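Local coordinates for 3-keto-5-aminohexanoate cleavage protein (Burkholderia xenovorans LB400, PDB 3E02) that probably cleaves 3-keto-5-aminohexanoate, as a zinc-binding member of the beta-keto acid cleavage enzymes, a TIM-barrel family, at residues I8-A13 with R282-L287; H52-D55 with R60-Q63; R157-L162 with K189-P194. One frame throughout, in Å; residues are numbered along the deposited sequence.

Contact 1: I8-A13 with R282-L287; sequences IIITCA and RIIEEL. With EDO (1,2-ethanediol), chain L.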
loop_
_atom_site.group_PDB
_atom_site.type_symbol
_atom_site.label_atom_id
_atom_site.label_comp_id
_atom_site.label_asym_id
_atom_site.label_seq_id
_atom_site.Cartn_x
_atom_site.Cartn_y
_atom_site.Cartn_z
ATOM N N ILE A 8 10.681 16.385 17.058
ATOM C CA ILE A 8 9.585 15.466 17.356
ATOM C C ILE A 8 8.892 15.856 18.656
ATOM O O ILE A 8 9.551 16.025 19.690
ATOM C CB ILE A 8 10.085 14.000 17.462
ATOM C CG1 ILE A 8 10.649 13.520 16.118
ATOM C CG2 ILE A 8 8.959 13.056 17.918
ATOM C CD1 ILE A 8 11.356 12.150 16.199
ATOM N N ILE A 9 7.572 15.982 18.606
ATOM C CA ILE A 9 6.778 16.224 19.809
ATOM C C ILE A 9 6.552 14.874 20.481
ATOM O O ILE A 9 5.972 13.964 19.872
ATOM C CB ILE A 9 5.393 16.827 19.490
ATOM C CG1 ILE A 9 5.546 18.180 18.789
ATOM C CG2 ILE A 9 4.539 16.987 20.789
ATOM C CD1 ILE A 9 4.220 18.790 18.340
ATOM N N ILE A 10 7.021 14.743 21.720
ATOM C CA ILE A 10 6.703 13.599 22.570
ATOM C C ILE A 10 5.523 14.053 23.433
ATOM O O ILE A 10 5.654 15.005 24.219
ATOM C CB ILE A 10 7.840 13.174 23.523
ATOM C CG1 ILE A 10 9.074 12.705 22.735
ATOM C CG2 ILE A 10 7.338 12.046 24.477
ATOM C CD1 ILE A 10 10.280 12.349 23.606
ATOM N N THR A 11 4.381 13.396 23.254
ATOM C CA THR A 11 3.217 13.614 24.092
ATOM C C THR A 11 3.210 12.473 25.110
ATOM O O THR A 11 3.483 11.316 24.758
ATOM C CB THR A 11 1.913 13.605 23.297
ATOM O OG1 THR A 11 1.918 14.670 22.334
ATOM C CG2 THR A 11 0.670 13.791 24.230
ATOM N N CYS A 12 2.932 12.799 26.372
ATOM C CA CYS A 12 2.751 11.778 27.403
ATOM C C CYS A 12 1.305 11.773 27.897
ATOM O O CYS A 12 0.848 12.767 28.483
ATOM C CB CYS A 12 3.669 11.985 28.573
ATOM S SG CYS A 12 3.452 10.687 29.833
ATOM N N ALA A 13 0.609 10.663 27.657
ATOM C CA ALA A 13 -0.762 10.434 28.126
ATOM C C ALA A 13 -0.619 9.750 29.492
ATOM O O ALA A 13 -0.368 8.547 29.598
ATOM C CB ALA A 13 -1.553 9.608 27.130
ATOM N N ARG A 282 15.490 7.918 23.846
ATOM C CA ARG A 282 16.729 7.186 23.500
ATOM C C ARG A 282 16.686 6.641 22.058
ATOM O O ARG A 282 17.645 6.820 21.309
ATOM C CB ARG A 282 17.037 6.058 24.475
ATOM C CG ARG A 282 17.484 6.555 25.854
ATOM C CD ARG A 282 18.087 5.459 26.661
ATOM N NE ARG A 282 17.189 4.321 26.839
ATOM C CZ ARG A 282 16.231 4.212 27.754
ATOM N NH1 ARG A 282 16.020 5.152 28.664
ATOM N NH2 ARG A 282 15.497 3.110 27.776
ATOM N N ILE A 283 15.556 6.040 21.677
ATOM C CA ILE A 283 15.358 5.497 20.325
ATOM C C ILE A 283 15.513 6.625 19.275
ATOM O O ILE A 283 16.259 6.475 18.299
ATOM C CB ILE A 283 13.981 4.782 20.177
ATOM C CG1 ILE A 283 13.912 3.508 21.037
ATOM C CG2 ILE A 283 13.740 4.426 18.725
ATOM C CD1 ILE A 283 12.503 2.865 21.171
ATOM N N ILE A 284 14.799 7.736 19.489
ATOM C CA ILE A 284 14.883 8.955 18.659
ATOM C C ILE A 284 16.336 9.409 18.468
ATOM O O ILE A 284 16.782 9.672 17.339
ATOM C CB ILE A 284 13.992 10.100 19.285
ATOM C CG1 ILE A 284 12.520 9.794 19.019
ATOM C CG2 ILE A 284 14.337 11.519 18.737
ATOM C CD1 ILE A 284 11.546 10.697 19.805
ATOM N N GLU A 285 17.077 9.446 19.571
ATOM C CA GLU A 285 18.476 9.862 19.548
ATOM C C GLU A 285 19.360 8.869 18.796
ATOM O O GLU A 285 20.241 9.299 18.046
ATOM C CB GLU A 285 18.972 10.142 20.965
ATOM C CG GLU A 285 18.317 11.430 21.512
ATOM C CD GLU A 285 18.556 11.691 22.998
ATOM O OE1 GLU A 285 19.245 10.887 23.679
ATOM O OE2 GLU A 285 18.022 12.723 23.475
ATOM N N GLU A 286 19.091 7.566 18.952
ATOM C CA GLU A 286 19.819 6.512 18.187
ATOM C C GLU A 286 19.627 6.657 16.673
ATOM O O GLU A 286 20.555 6.392 15.903
ATOM C CB GLU A 286 19.380 5.095 18.581
ATOM C CG GLU A 286 19.652 4.686 20.019
ATOM C CD GLU A 286 21.108 4.479 20.367
ATOM O OE1 GLU A 286 22.015 4.751 19.561
ATOM O OE2 GLU A 286 21.338 4.036 21.500
ATOM N N LEU A 287 18.427 7.085 16.274
ATOM C CA LEU A 287 18.090 7.356 14.879
ATOM C C LEU A 287 18.562 8.732 14.361
ATOM O O LEU A 287 18.216 9.115 13.229
ATOM C CB LEU A 287 16.574 7.211 14.699
ATOM C CG LEU A 287 16.011 5.808 14.899
ATOM C CD1 LEU A 287 14.487 5.852 15.019
ATOM C CD2 LEU A 287 16.456 4.914 13.720
HETATM C C1 EDO L . 14.818 3.470 32.335
HETATM O O1 EDO L . 14.567 3.643 33.741
HETATM C C2 EDO L . 14.094 4.558 31.545
HETATM O O2 EDO L . 13.402 4.122 30.367
#
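I8 and I10 meet I284 where the first strand of the TIM barrel, 10-13, and the residues leading into it pack against the outer helix 273-286. The evidence is a small set of aliphatic contacts, best read along the helical segment. R282 comes first and takes no part in the strand contact: its chain bends at chi3 (-57°), and the guanidinium edge reaches O2 of a 1,2-ethanediol, probably from the crystallisation liquor, through weak bonds from NH1 (3.3 Å) and NH2 (3.5 Å). Its NE forms a salt bridge with E286 of the second subunit. I283 packs on T245 of helix 240-249 and on E286 of that same neighbouring subunit.

I284 carries the contact. Its side chain and that of I8 reach toward each other, tip to tip, with I8 CD1 lying 3.9 Å from both I284 CG1 and I284 CD1. In I8, CG1 anti to the carbonyl carbon (chi1 -64°) and an extended chi2 (171°) carry CD1 to I284, while the CG2 branch also approaches I284 CD1, at 4.0 Å. I10 is more distant, its CG1 4.3 Å from I284 CD1, and its side chain rests on I280 and V277, one and two turns before I284. E285 pairs with R281, and E286 returns the intersubunit bridge to R282 of the second subunit. At L287 the chain leaves helical geometry, although L287 N still bonds to I283 O at 3.0 Å.

Contact 2: H52-D55 with R60-Q63; sequences HARD and RPSQ. With ZN (zinc ion), chain B.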
loop_
_atom_site.group_PDB
_atom_site.type_symbol
_atom_site.label_atom_id
_atom_site.label_comp_id
_atom_site.label_asym_id
_atom_site.label_seq_id
_atom_site.Cartn_x
_atom_site.Cartn_y
_atom_site.Cartn_z
ATOM N N HIS A 52 -6.315 13.102 31.867
ATOM C CA HIS A 52 -7.617 12.669 32.373
ATOM C C HIS A 52 -7.544 12.772 33.894
ATOM O O HIS A 52 -6.446 12.787 34.482
ATOM C CB HIS A 52 -7.900 11.194 32.076
ATOM C CG HIS A 52 -8.094 10.865 30.638
ATOM N ND1 HIS A 52 -9.219 10.209 30.173
ATOM C CD2 HIS A 52 -7.290 11.047 29.563
ATOM C CE1 HIS A 52 -9.100 10.020 28.870
ATOM N NE2 HIS A 52 -7.940 10.516 28.480
ATOM N N ALA A 53 -8.717 12.801 34.530
ATOM C CA ALA A 53 -8.851 12.801 35.986
ATOM C C ALA A 53 -9.485 11.484 36.398
ATOM O O ALA A 53 -10.197 10.839 35.605
ATOM C CB ALA A 53 -9.738 13.976 36.467
ATOM N N ARG A 54 -9.248 11.123 37.656
ATOM C CA ARG A 54 -9.802 9.934 38.269
ATOM C C ARG A 54 -10.252 10.254 39.687
ATOM O O ARG A 54 -9.677 11.130 40.348
ATOM C CB ARG A 54 -8.746 8.825 38.333
ATOM C CG ARG A 54 -8.350 8.246 37.000
ATOM C CD ARG A 54 -7.273 7.186 37.158
ATOM N NE ARG A 54 -6.908 6.616 35.858
ATOM C CZ ARG A 54 -7.524 5.602 35.255
ATOM N NH1 ARG A 54 -8.596 5.032 35.768
ATOM N NH2 ARG A 54 -7.077 5.175 34.078
ATOM N N ASP A 55 -11.256 9.514 40.147
ATOM C CA ASP A 55 -11.723 9.596 41.529
ATOM C C ASP A 55 -10.487 9.291 42.393
ATOM O O ASP A 55 -9.881 8.217 42.215
ATOM C CB ASP A 55 -12.828 8.564 41.762
ATOM C CG ASP A 55 -13.354 8.569 43.180
ATOM O OD1 ASP A 55 -12.586 8.307 44.127
ATOM O OD2 ASP A 55 -14.564 8.789 43.340
ATOM N N ARG A 60 -11.819 5.566 39.652
ATOM C CA ARG A 60 -12.889 5.582 38.643
ATOM C C ARG A 60 -12.732 6.835 37.767
ATOM O O ARG A 60 -12.539 7.923 38.306
ATOM C CB ARG A 60 -14.274 5.595 39.316
ATOM C CG ARG A 60 -15.458 5.423 38.355
ATOM C CD ARG A 60 -16.814 5.754 38.984
ATOM N NE ARG A 60 -17.440 4.664 39.740
ATOM C CZ ARG A 60 -17.522 4.530 41.073
ATOM N NH1 ARG A 60 -16.998 5.418 41.935
ATOM N NH2 ARG A 60 -18.162 3.464 41.564
ATOM N N PRO A 61 -12.797 6.690 36.421
ATOM C CA PRO A 61 -12.700 7.901 35.589
ATOM C C PRO A 61 -13.698 8.993 35.969
ATOM O O PRO A 61 -14.835 8.685 36.324
ATOM C CB PRO A 61 -13.009 7.377 34.189
ATOM C CG PRO A 61 -12.484 6.008 34.197
ATOM C CD PRO A 61 -12.872 5.489 35.566
ATOM N N SER A 62 -13.250 10.242 35.944
ATOM C CA SER A 62 -14.096 11.389 36.262
ATOM C C SER A 62 -13.748 12.580 35.380
ATOM O O SER A 62 -12.566 12.870 35.195
ATOM C CB SER A 62 -13.897 11.785 37.717
ATOM O OG SER A 62 -14.517 13.024 38.003
ATOM N N GLN A 63 -14.778 13.256 34.857
ATOM C CA GLN A 63 -14.614 14.516 34.109
ATOM C C GLN A 63 -15.076 15.712 34.957
ATOM O O GLN A 63 -15.521 16.720 34.425
ATOM C CB GLN A 63 -15.320 14.461 32.743
ATOM C CG GLN A 63 -14.582 13.700 31.629
ATOM C CD GLN A 63 -13.342 14.408 31.114
ATOM O OE1 GLN A 63 -12.289 14.378 31.758
ATOM N NE2 GLN A 63 -13.445 15.015 29.933
HETATM ZN ZN ZN B . -7.123 10.081 26.475
HETATM O O HOH W 1 -11.090 12.434 32.943
HETATM O O HOH W 2 -16.267 8.710 41.288
HETATM O O HOH W 3 -8.971 11.204 25.161
HETATM O O HOH W 4 -6.939 9.554 24.120
HETATM O O HOH W 5 -8.772 8.709 25.942
#
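D55 and R60 join the two arms of a beta hairpin that extends barrel strand 48-54 beyond the zinc site: D55 N donates to R60 O at 2.8 Å, nearly straight (173°). The second rung, S62 N to A53 O at 3.1 Å, is less regular, since the donor stands 47° out of the carbonyl plane. Between these bonds R54 and P61 form an antiparallel non-hydrogen-bonded pair, a position that suits proline, which has no N-H to offer.

R54 can be followed outward. Its CB lies 3.9 Å from R60 O, although the bond leading to it points away from the opposite arm. From CG to NE the chain is extended, which carries the guanidinium past the hairpin. There NE bonds to T15 OG1, NH2 to H19 O and NH1 to G59 O, while P61 CD approaches NH1 obliquely. All three nitrogens are thus engaged, and the bond to G59 ties the group to the turn of its own hairpin.

On the zinc-facing end, a water accepts from A53 N at 2.9 Å and also lies within hydrogen-bonding distance of S62 O and Q63 OE1, linking the two arms next to the A53-S62 bond. H52 NE2 binds the zinc at 2.2 Å; H50, E259 and three waters complete six ligands. Half of the coordination shell is therefore water, which is consistent with a metal whose solvent ligands can give way to substrate, while the backbone and R54 guanidinium bonds probably help to fix the strand just beyond H52.

Contact 3: R157-L162 with K189-P194; sequences RGMTEL and KLVEPP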
loop_
_atom_site.group_PDB
_atom_site.type_symbol
_atom_site.label_atom_id
_atom_site.label_comp_id
_atom_site.label_asym_id
_atom_site.label_seq_id
_atom_site.Cartn_x
_atom_site.Cartn_y
_atom_site.Cartn_z
ATOM N N ARG A 157 -20.164 20.563 17.481
ATOM C CA ARG A 157 -20.420 21.268 18.762
ATOM C C ARG A 157 -19.102 21.488 19.512
ATOM O O ARG A 157 -18.793 22.610 19.930
ATOM C CB ARG A 157 -21.398 20.465 19.641
ATOM C CG ARG A 157 -21.773 21.109 20.999
ATOM C CD ARG A 157 -22.498 20.140 21.937
ATOM N NE ARG A 157 -22.562 20.711 23.286
ATOM C CZ ARG A 157 -22.786 20.043 24.422
ATOM N NH1 ARG A 157 -23.034 18.729 24.441
ATOM N NH2 ARG A 157 -22.779 20.729 25.568
ATOM N N GLY A 158 -18.332 20.413 19.662
ATOM C CA GLY A 158 -17.026 20.466 20.321
ATOM C C GLY A 158 -16.083 21.426 19.631
ATOM O O GLY A 158 -15.451 22.237 20.288
HETATM N N MSE A 159 -16.007 21.344 18.303
HETATM C CA MSE A 159 -15.159 22.259 17.524
HETATM C C MSE A 159 -15.569 23.719 17.696
HETATM O O MSE A 159 -14.707 24.592 17.854
HETATM C CB MSE A 159 -15.169 21.893 16.040
HETATM C CG MSE A 159 -14.447 20.597 15.716
HETATM SE SE MSE A 159 -14.704 20.233 13.828
HETATM C CE MSE A 159 -13.526 18.750 13.720
ATOM N N THR A 160 -16.878 23.975 17.692
ATOM C CA THR A 160 -17.406 25.344 17.824
ATOM C C THR A 160 -17.178 25.923 19.226
ATOM O O THR A 160 -16.600 27.002 19.357
ATOM C CB THR A 160 -18.918 25.404 17.469
ATOM O OG1 THR A 160 -19.117 24.858 16.163
ATOM C CG2 THR A 160 -19.436 26.840 17.484
ATOM N N GLU A 161 -17.606 25.190 20.254
ATOM C CA GLU A 161 -17.508 25.650 21.643
ATOM C C GLU A 161 -16.072 25.815 22.120
ATOM O O GLU A 161 -15.731 26.852 22.692
ATOM C CB GLU A 161 -18.245 24.709 22.594
ATOM C CG GLU A 161 -19.741 24.677 22.364
ATOM C CD GLU A 161 -20.491 23.777 23.330
ATOM O OE1 GLU A 161 -19.874 23.190 24.239
ATOM O OE2 GLU A 161 -21.723 23.673 23.173
ATOM N N LEU A 162 -15.239 24.800 21.880
ATOM C CA LEU A 162 -13.835 24.848 22.297
ATOM C C LEU A 162 -12.982 25.699 21.359
ATOM O O LEU A 162 -12.038 26.334 21.816
ATOM C CB LEU A 162 -13.266 23.441 22.492
ATOM C CG LEU A 162 -14.019 22.576 23.512
ATOM C CD1 LEU A 162 -13.346 21.197 23.605
ATOM C CD2 LEU A 162 -14.102 23.222 24.894
ATOM N N LYS A 189 -14.163 24.523 6.779
ATOM C CA LYS A 189 -13.376 25.508 7.526
ATOM C C LYS A 189 -13.754 25.682 9.012
ATOM O O LYS A 189 -13.578 26.764 9.581
ATOM C CB LYS A 189 -13.335 26.835 6.735
ATOM C CG LYS A 189 -12.560 26.683 5.430
ATOM C CD LYS A 189 -12.721 27.857 4.490
ATOM C CE LYS A 189 -11.664 27.827 3.381
ATOM N NZ LYS A 189 -11.529 26.490 2.716
ATOM N N LEU A 190 -14.239 24.608 9.642
ATOM C CA LEU A 190 -14.562 24.631 11.073
ATOM C C LEU A 190 -13.304 24.498 11.939
ATOM O O LEU A 190 -13.334 24.817 13.131
ATOM C CB LEU A 190 -15.628 23.596 11.433
ATOM C CG LEU A 190 -16.958 23.720 10.659
ATOM C CD1 LEU A 190 -18.026 22.854 11.318
ATOM C CD2 LEU A 190 -17.466 25.163 10.563
ATOM N N VAL A 191 -12.221 24.009 11.331
ATOM C CA VAL A 191 -10.886 23.955 11.934
ATOM C C VAL A 191 -9.889 24.460 10.876
ATOM O O VAL A 191 -10.107 24.266 9.670
ATOM C CB VAL A 191 -10.536 22.547 12.452
ATOM C CG1 VAL A 191 -11.389 22.223 13.678
ATOM C CG2 VAL A 191 -10.699 21.490 11.350
ATOM N N GLU A 192 -8.830 25.127 11.338
ATOM C CA GLU A 192 -7.784 25.699 10.479
ATOM C C GLU A 192 -6.475 24.940 10.633
ATOM O O GLU A 192 -6.224 24.359 11.683
ATOM C CB GLU A 192 -7.525 27.161 10.861
ATOM C CG GLU A 192 -8.707 28.119 10.664
ATOM C CD GLU A 192 -9.079 28.397 9.201
ATOM O OE1 GLU A 192 -8.329 28.015 8.267
ATOM O OE2 GLU A 192 -10.141 29.026 8.990
ATOM N N PRO A 193 -5.629 24.929 9.585
ATOM C CA PRO A 193 -4.334 24.267 9.732
ATOM C C PRO A 193 -3.412 24.995 10.731
ATOM O O PRO A 193 -3.668 26.160 11.051
ATOM C CB PRO A 193 -3.750 24.286 8.319
ATOM C CG PRO A 193 -4.501 25.263 7.572
ATOM C CD PRO A 193 -5.823 25.465 8.226
ATOM N N PRO A 194 -2.383 24.306 11.260
ATOM C CA PRO A 194 -2.012 22.906 11.037
ATOM C C PRO A 194 -2.924 21.942 11.799
ATOM O O PRO A 194 -3.387 22.272 12.899
ATOM C CB PRO A 194 -0.592 22.838 11.598
ATOM C CG PRO A 194 -0.597 23.819 12.671
ATOM C CD PRO A 194 -1.450 24.954 12.197
HETATM O O HOH W 6 -12.400 24.982 15.856
#
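M159 and L190 mark the closest backbone approach, with CA atoms 6.9 Å apart, between the helical turn 157-162 and the irregular segment 189-194. The latter starts from a Schellman motif: K189 has positive phi (60°) as helix 176-187 ends, and the chain then runs extended from V191 onward. The two backbones are bridged by a water that donates to M159 O at 3.1 Å and to L190 O at 2.9 Å, so the gap between the carbonyls is spanned by solvent.

The side-chain contact centres on M159. This residue is present as selenomethionine, and its chain is extended beyond CG, which lays CG, SE and CE past V191 CG1; the two side chains cross obliquely. SE comes to 3.9 Å from V191 CG1, with CG at 4.0 Å from the same methyl. L190 adds a second apolar contact, its CB being 4.2 Å from SE. In the barrel, this joins helix 152-163 to the link between helix 176-187 and strand 195-201, the second half of a beta-alpha-beta crossover that begins with strand 168-173. F171 of that strand touches both M159 and V191, and F185 of the crossover helix touches M159 and L190. On the same helix 152-163, R157 NE forms a salt bridge with E161 OE2, one turn on, at 3.1 Å; NE lies above the carboxylate plane, while OE2 sits at the edge of the guanidinium.

In the fold
All three contacts belong to one barrel but sit at different places in it. Contacts 1 and 2 share its sheet through the neighbouring strands 10-13 and 48-54, yet their centres are about 27 Å apart, on opposite sides of the chain's centre. Contact 1 is a buried strand-to-helix interface; its segment 282-287 also meets a second subunit, whereas no other chain touches contacts 2 and 3. Contact 2, partly buried and holding a zinc ligand, relies on backbone hydrogen bonds and bridging water. Contact 3 is also buried and apolar, but joins a helix to a loop away from the zinc site; its centre and that of contact 2 are about 25 Å apart. Along the chain, contact 1 encloses the other two.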